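Local coordinates for poly-beta-hydroxybuterate polymerase (Cupriavidus necator, PDB 5T6O), which polymerises hydroxybutyrate units, probably by acyl transfer, into polyhydroxybutyrate as a class I synthase, here represented by its catalytic domain, at residues G14-E19 and R375-A380; F23-Y28 and E102-I107. The protein carries 1 engineered substitution. All coordinates share one frame; numbering follows the deposited sequence.

Interaction 1. Residues G14-E19 and R375-A380; sequences GAVVFE and RAIEPA
Val16 is gripped through its backbone by Ile377 and Glu378. Val16 N donates to Glu378 O at 2.8 Å, and its own carbonyl takes the N-H of Ile377, Ile377 N to Val16 O being 2.8 Å. Both donors arrive within 20° of straight in line with the carbonyl they meet. A softer contact, CA-H to oxygen, adds Ala376 CA to Val16 O at 3.4 Å. The third backbone bond, Ala380 N to Gly14 O at 2.9 Å, differs in its approach: the N-H points straight at the oxygen but stands above the carbonyl plane, 63° out of it. One water closes this end, accepting from Gly14 N and donating to Ala380 O. Between the bonds Ala15 and Pro379 form an antiparallel non-hydrogen-bonded pair. The methyl of Ala380 presses against the Gly14 backbone, CB to Gly14 C 3.4 Å, where glycine has no side chain in the way.

Among the side chains, Val16 and Glu378 lie alongside each other, CG2 of Val16 to CG of Glu378 at 3.7 Å. CG1 of Val16, anti to the backbone N (chi1 174°), turns instead to CD1 of Ile377. The carboxylates of Glu19 and Glu378 come near without touching; Gln24 NE2 donates to both and Arg383 makes a salt bridge with each, which probably offsets their like charge. In the sheet of this alpha/beta hydrolase fold, 378-379 forms a short, weakly bonded edge strand on 14-19, whose other neighbour is strand 23-28, while Val17 and Phe18 pack against helix 89-108.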
loop_
_atom_site.group_PDB
_atom_site.type_symbol
_atom_site.label_atom_id
_atom_site.label_comp_id
_atom_site.label_asym_id
_atom_site.label_seq_id
_atom_site.Cartn_x
_atom_site.Cartn_y
_atom_site.Cartn_z
ATOM N N GLY A 14 -17.542 29.080 -30.716
ATOM C CA GLY A 14 -18.583 29.418 -29.762
ATOM C C GLY A 14 -18.612 30.906 -29.482
ATOM O O GLY A 14 -17.902 31.690 -30.112
ATOM N N ALA A 15 -19.454 31.288 -28.517
ATOM C CA ALA A 15 -19.575 32.681 -28.102
ATOM C C ALA A 15 -19.776 32.753 -26.597
ATOM O O ALA A 15 -20.403 31.876 -25.996
ATOM C CB ALA A 15 -20.743 33.388 -28.801
ATOM N N VAL A 16 -19.221 33.800 -25.984
ATOM C CA VAL A 16 -19.649 34.181 -24.639
ATOM C C VAL A 16 -21.060 34.743 -24.732
ATOM O O VAL A 16 -21.317 35.667 -25.517
ATOM C CB VAL A 16 -18.693 35.225 -24.032
ATOM C CG1 VAL A 16 -19.222 35.740 -22.676
ATOM C CG2 VAL A 16 -17.259 34.691 -23.901
ATOM N N VAL A 17 -21.984 34.197 -23.936
ATOM C CA VAL A 17 -23.366 34.672 -23.910
ATOM C C VAL A 17 -23.736 35.327 -22.584
ATOM O O VAL A 17 -24.847 35.865 -22.458
ATOM C CB VAL A 17 -24.370 33.549 -24.262
ATOM C CG1 VAL A 17 -24.194 33.097 -25.716
ATOM C CG2 VAL A 17 -24.241 32.336 -23.318
ATOM N N PHE A 18 -22.842 35.317 -21.601
ATOM C CA PHE A 18 -23.120 35.906 -20.300
ATOM C C PHE A 18 -21.794 36.058 -19.575
ATOM O O PHE A 18 -20.893 35.231 -19.739
ATOM C CB PHE A 18 -24.077 35.035 -19.466
ATOM C CG PHE A 18 -24.233 35.515 -18.042
ATOM C CD1 PHE A 18 -25.086 36.560 -17.749
ATOM C CD2 PHE A 18 -23.504 34.934 -17.001
ATOM C CE1 PHE A 18 -25.220 37.025 -16.443
ATOM C CE2 PHE A 18 -23.635 35.403 -15.679
ATOM C CZ PHE A 18 -24.495 36.442 -15.410
ATOM N N GLU A 19 -21.689 37.093 -18.747
ATOM C CA GLU A 19 -20.501 37.205 -17.913
ATOM C C GLU A 19 -20.832 38.005 -16.667
ATOM O O GLU A 19 -21.642 38.943 -16.701
ATOM C CB GLU A 19 -19.326 37.851 -18.677
ATOM C CG GLU A 19 -19.523 39.311 -19.012
ATOM C CD GLU A 19 -18.484 39.851 -20.012
ATOM O OE1 GLU A 19 -17.851 39.047 -20.726
ATOM O OE2 GLU A 19 -18.317 41.088 -20.094
ATOM N N ARG A 375 -27.526 37.891 -25.473
ATOM C CA ARG A 375 -26.950 37.763 -26.805
ATOM C C ARG A 375 -25.429 37.634 -26.720
ATOM O O ARG A 375 -24.810 37.871 -25.678
ATOM C CB ARG A 375 -27.347 38.949 -27.690
ATOM C CG ARG A 375 -28.779 38.880 -28.241
ATOM C CD ARG A 375 -29.042 37.564 -28.980
ATOM N NE ARG A 375 -30.403 37.498 -29.518
ATOM C CZ ARG A 375 -30.992 36.381 -29.940
ATOM N NH1 ARG A 375 -30.349 35.217 -29.881
ATOM N NH2 ARG A 375 -32.231 36.420 -30.413
ATOM N N ALA A 376 -24.828 37.228 -27.837
ATOM C CA ALA A 376 -23.385 37.020 -27.883
ATOM C C ALA A 376 -22.633 38.298 -27.523
ATOM O O ALA A 376 -22.989 39.398 -27.960
ATOM C CB ALA A 376 -22.967 36.530 -29.275
ATOM N N ILE A 377 -21.592 38.137 -26.712
ATOM C CA ILE A 377 -20.753 39.234 -26.240
ATOM C C ILE A 377 -19.442 39.301 -27.013
ATOM O O ILE A 377 -19.021 40.371 -27.450
ATOM C CB ILE A 377 -20.497 39.069 -24.725
ATOM C CG1 ILE A 377 -21.797 39.268 -23.943
ATOM C CG2 ILE A 377 -19.395 40.013 -24.253
ATOM C CD1 ILE A 377 -21.679 38.901 -22.440
ATOM N N GLU A 378 -18.786 38.158 -27.183
ATOM C CA GLU A 378 -17.500 38.043 -27.856
ATOM C C GLU A 378 -17.288 36.568 -28.175
ATOM O O GLU A 378 -17.983 35.710 -27.615
ATOM C CB GLU A 378 -16.363 38.583 -26.964
ATOM C CG GLU A 378 -16.136 37.698 -25.732
ATOM C CD GLU A 378 -15.183 38.306 -24.706
ATOM O OE1 GLU A 378 -14.890 39.509 -24.791
ATOM O OE2 GLU A 378 -14.743 37.572 -23.797
ATOM N N PRO A 379 -16.364 36.235 -29.082
ATOM C CA PRO A 379 -16.179 34.819 -29.446
ATOM C C PRO A 379 -15.563 33.998 -28.321
ATOM O O PRO A 379 -14.779 34.495 -27.509
ATOM C CB PRO A 379 -15.228 34.878 -30.650
ATOM C CG PRO A 379 -15.286 36.316 -31.148
ATOM C CD PRO A 379 -15.489 37.119 -29.874
ATOM N N ALA A 380 -15.922 32.715 -28.289
ATOM C CA ALA A 380 -15.172 31.752 -27.485
ATOM C C ALA A 380 -13.740 31.749 -28.016
ATOM O O ALA A 380 -13.520 31.957 -29.212
ATOM C CB ALA A 380 -15.797 30.378 -27.569
HETATM O O HOH W 1 -14.876 30.811 -31.335
#

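Interaction 2. Residues F23-Y28 and E102-I107; sequences FQLLQY and EVARDI
Leu25 reaches from the strand to the helix with a single methyl, CD2, and nearly all of the apolar contact runs through it. CD2 of Leu25 lies 3.7 Å from CG1 of Val103, and the two side chains pass alongside one another, pointing opposite ways. Leu25 CD2 also lies 4.0 Å from Ala104 N, and 4.4 Å from both Ala104 CB and Ile107 CD1. With CG of Leu25 anti to its N (chi1 -170°), the branch is carried out from the strand into the angle formed by these three residues. Val103 and Ile107 are one turn apart, joined by the helical bond from Ile107 N to Val103 O, and therefore face the strand together.

The pairing is that of a helix laid over the sheet of an alpha/beta hydrolase fold. Strand 23-28 and helix segment 102-107 run in broadly the same direction, 31° apart, with their axes 10.2 Å from each other at closest approach. Strand 72-77 lies next to 23-28 under the same helix, and its Phe73 touches both Gln27 and Ile107.

At the polar side chain, Gln27 is fully extended and its amide end meets the CG2 methyl of Ile107, the two crossing at a slant; this is van der Waals contact alone.

Charged groups belong to the helix's outer side: Arg105 forms a salt bridge with Asp111, Glu102 another with Arg99, and Asp106 OD1 accepts from Asn371 ND2.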
loop_
_atom_site.group_PDB
_atom_site.type_symbol
_atom_site.label_atom_id
_atom_site.label_comp_id
_atom_site.label_asym_id
_atom_site.label_seq_id
_atom_site.Cartn_x
_atom_site.Cartn_y
_atom_site.Cartn_z
ATOM N N PHE A 23 -17.369 34.565 -13.755
ATOM C CA PHE A 23 -17.218 33.638 -14.872
ATOM C C PHE A 23 -17.839 34.219 -16.136
ATOM O O PHE A 23 -18.580 35.209 -16.102
ATOM C CB PHE A 23 -17.857 32.282 -14.557
ATOM C CG PHE A 23 -19.357 32.276 -14.679
ATOM C CD1 PHE A 23 -20.144 32.933 -13.750
ATOM C CD2 PHE A 23 -19.979 31.586 -15.714
ATOM C CE1 PHE A 23 -21.529 32.920 -13.868
ATOM C CE2 PHE A 23 -21.355 31.564 -15.833
ATOM C CZ PHE A 23 -22.133 32.226 -14.916
ATOM N N GLN A 24 -17.497 33.589 -17.259
ATOM C CA GLN A 24 -18.178 33.767 -18.535
ATOM C C GLN A 24 -18.873 32.467 -18.915
ATOM O O GLN A 24 -18.301 31.381 -18.766
ATOM C CB GLN A 24 -17.195 34.146 -19.643
ATOM C CG GLN A 24 -16.614 35.538 -19.497
ATOM C CD GLN A 24 -15.680 35.888 -20.622
ATOM O OE1 GLN A 24 -14.753 35.127 -20.942
ATOM N NE2 GLN A 24 -15.931 37.039 -21.259
ATOM N N LEU A 25 -20.105 32.566 -19.405
ATOM C CA LEU A 25 -20.802 31.393 -19.914
ATOM C C LEU A 25 -20.536 31.285 -21.412
ATOM O O LEU A 25 -20.873 32.201 -22.165
ATOM C CB LEU A 25 -22.305 31.468 -19.658
ATOM C CG LEU A 25 -23.026 30.145 -19.973
ATOM C CD1 LEU A 25 -22.598 29.053 -19.006
ATOM C CD2 LEU A 25 -24.540 30.348 -19.928
ATOM N N LEU A 26 -19.902 30.190 -21.833
ATOM C CA LEU A 26 -19.732 29.927 -23.258
ATOM C C LEU A 26 -20.868 29.056 -23.770
ATOM O O LEU A 26 -21.372 28.187 -23.059
ATOM C CB LEU A 26 -18.406 29.218 -23.546
ATOM C CG LEU A 26 -17.124 29.810 -22.942
ATOM C CD1 LEU A 26 -15.880 29.105 -23.506
ATOM C CD2 LEU A 26 -17.043 31.287 -23.170
ATOM N N GLN A 27 -21.264 29.292 -25.022
ATOM C CA GLN A 27 -22.186 28.423 -25.745
ATOM C C GLN A 27 -21.537 28.096 -27.077
ATOM O O GLN A 27 -21.093 29.005 -27.782
ATOM C CB GLN A 27 -23.557 29.076 -25.993
ATOM C CG GLN A 27 -24.522 28.161 -26.762
ATOM C CD GLN A 27 -25.876 28.805 -27.030
ATOM O OE1 GLN A 27 -26.717 28.253 -27.758
ATOM N NE2 GLN A 27 -26.093 29.983 -26.459
ATOM N N TYR A 28 -21.449 26.813 -27.413
ATOM C CA TYR A 28 -20.736 26.432 -28.625
ATOM C C TYR A 28 -21.655 26.376 -29.842
ATOM O O TYR A 28 -22.848 26.082 -29.735
ATOM C CB TYR A 28 -20.026 25.091 -28.410
ATOM C CG TYR A 28 -18.905 25.279 -27.419
ATOM C CD1 TYR A 28 -17.668 25.782 -27.828
ATOM C CD2 TYR A 28 -19.092 25.007 -26.068
ATOM C CE1 TYR A 28 -16.633 25.979 -26.921
ATOM C CE2 TYR A 28 -18.065 25.225 -25.140
ATOM C CZ TYR A 28 -16.843 25.699 -25.578
ATOM O OH TYR A 28 -15.822 25.884 -24.679
ATOM N N GLU A 102 -28.888 28.753 -13.981
ATOM C CA GLU A 102 -30.055 29.582 -14.270
ATOM C C GLU A 102 -29.989 30.164 -15.677
ATOM O O GLU A 102 -30.992 30.176 -16.405
ATOM C CB GLU A 102 -30.169 30.702 -13.236
ATOM C CG GLU A 102 -31.309 31.684 -13.503
ATOM C CD GLU A 102 -31.294 32.904 -12.582
ATOM O OE1 GLU A 102 -30.206 33.288 -12.078
ATOM O OE2 GLU A 102 -32.381 33.481 -12.364
ATOM N N VAL A 103 -28.815 30.649 -16.080
ATOM C CA VAL A 103 -28.699 31.298 -17.383
ATOM C C VAL A 103 -28.781 30.270 -18.499
ATOM O O VAL A 103 -29.484 30.474 -19.499
ATOM C CB VAL A 103 -27.402 32.124 -17.459
ATOM C CG1 VAL A 103 -27.235 32.702 -18.868
ATOM C CG2 VAL A 103 -27.424 33.246 -16.397
ATOM N N ALA A 104 -28.072 29.147 -18.354
ATOM C CA ALA A 104 -28.153 28.100 -19.372
ATOM C C ALA A 104 -29.579 27.573 -19.512
ATOM O O ALA A 104 -30.070 27.364 -20.626
ATOM C CB ALA A 104 -27.195 26.964 -19.027
ATOM N N ARG A 105 -30.261 27.353 -18.387
ATOM C CA ARG A 105 -31.642 26.887 -18.435
ATOM C C ARG A 105 -32.552 27.921 -19.094
ATOM O O ARG A 105 -33.461 27.570 -19.854
ATOM C CB ARG A 105 -32.117 26.572 -17.015
ATOM C CG ARG A 105 -33.504 25.997 -16.917
ATOM C CD ARG A 105 -33.806 25.591 -15.482
ATOM N NE ARG A 105 -35.205 25.217 -15.319
ATOM C CZ ARG A 105 -36.173 26.070 -15.003
ATOM N NH1 ARG A 105 -37.423 25.639 -14.880
ATOM N NH2 ARG A 105 -35.893 27.353 -14.806
ATOM N N ASP A 106 -32.310 29.205 -18.823
ATOM C CA ASP A 106 -33.121 30.255 -19.431
ATOM C C ASP A 106 -32.934 30.287 -20.941
ATOM O O ASP A 106 -33.908 30.353 -21.700
ATOM C CB ASP A 106 -32.758 31.610 -18.828
ATOM C CG ASP A 106 -33.685 32.717 -19.289
ATOM O OD1 ASP A 106 -33.494 33.246 -20.406
ATOM O OD2 ASP A 106 -34.609 33.058 -18.524
ATOM N N ILE A 107 -31.681 30.264 -21.396
ATOM C CA ILE A 107 -31.418 30.271 -22.831
ATOM C C ILE A 107 -32.056 29.065 -23.501
ATOM O O ILE A 107 -32.646 29.180 -24.580
ATOM C CB ILE A 107 -29.903 30.315 -23.096
ATOM C CG1 ILE A 107 -29.350 31.686 -22.711
ATOM C CG2 ILE A 107 -29.612 29.954 -24.547
ATOM C CD1 ILE A 107 -27.860 31.687 -22.496
#

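Overall arrangement
Interactions 1 and 2 lie on the same side of the chain's centre, their own centres about 9 Å apart, and meet through strands 14-19 and 23-28, which are successive in the chain and adjacent in the sheet. Along the sequence, 14-19 comes first, then 23-28, then 102-107, and 375-380 returns last, so the second contact falls within the span bridged by the first. A Phe18-Phe23 ring contact and the backbone bond between Phe18 and Leu25 couple the two. Interaction 1 brings the late segment 375-380 to the early strand 14-19, on the flank of the catalytic domain's sheet where helix 89-108 packs on 23-28.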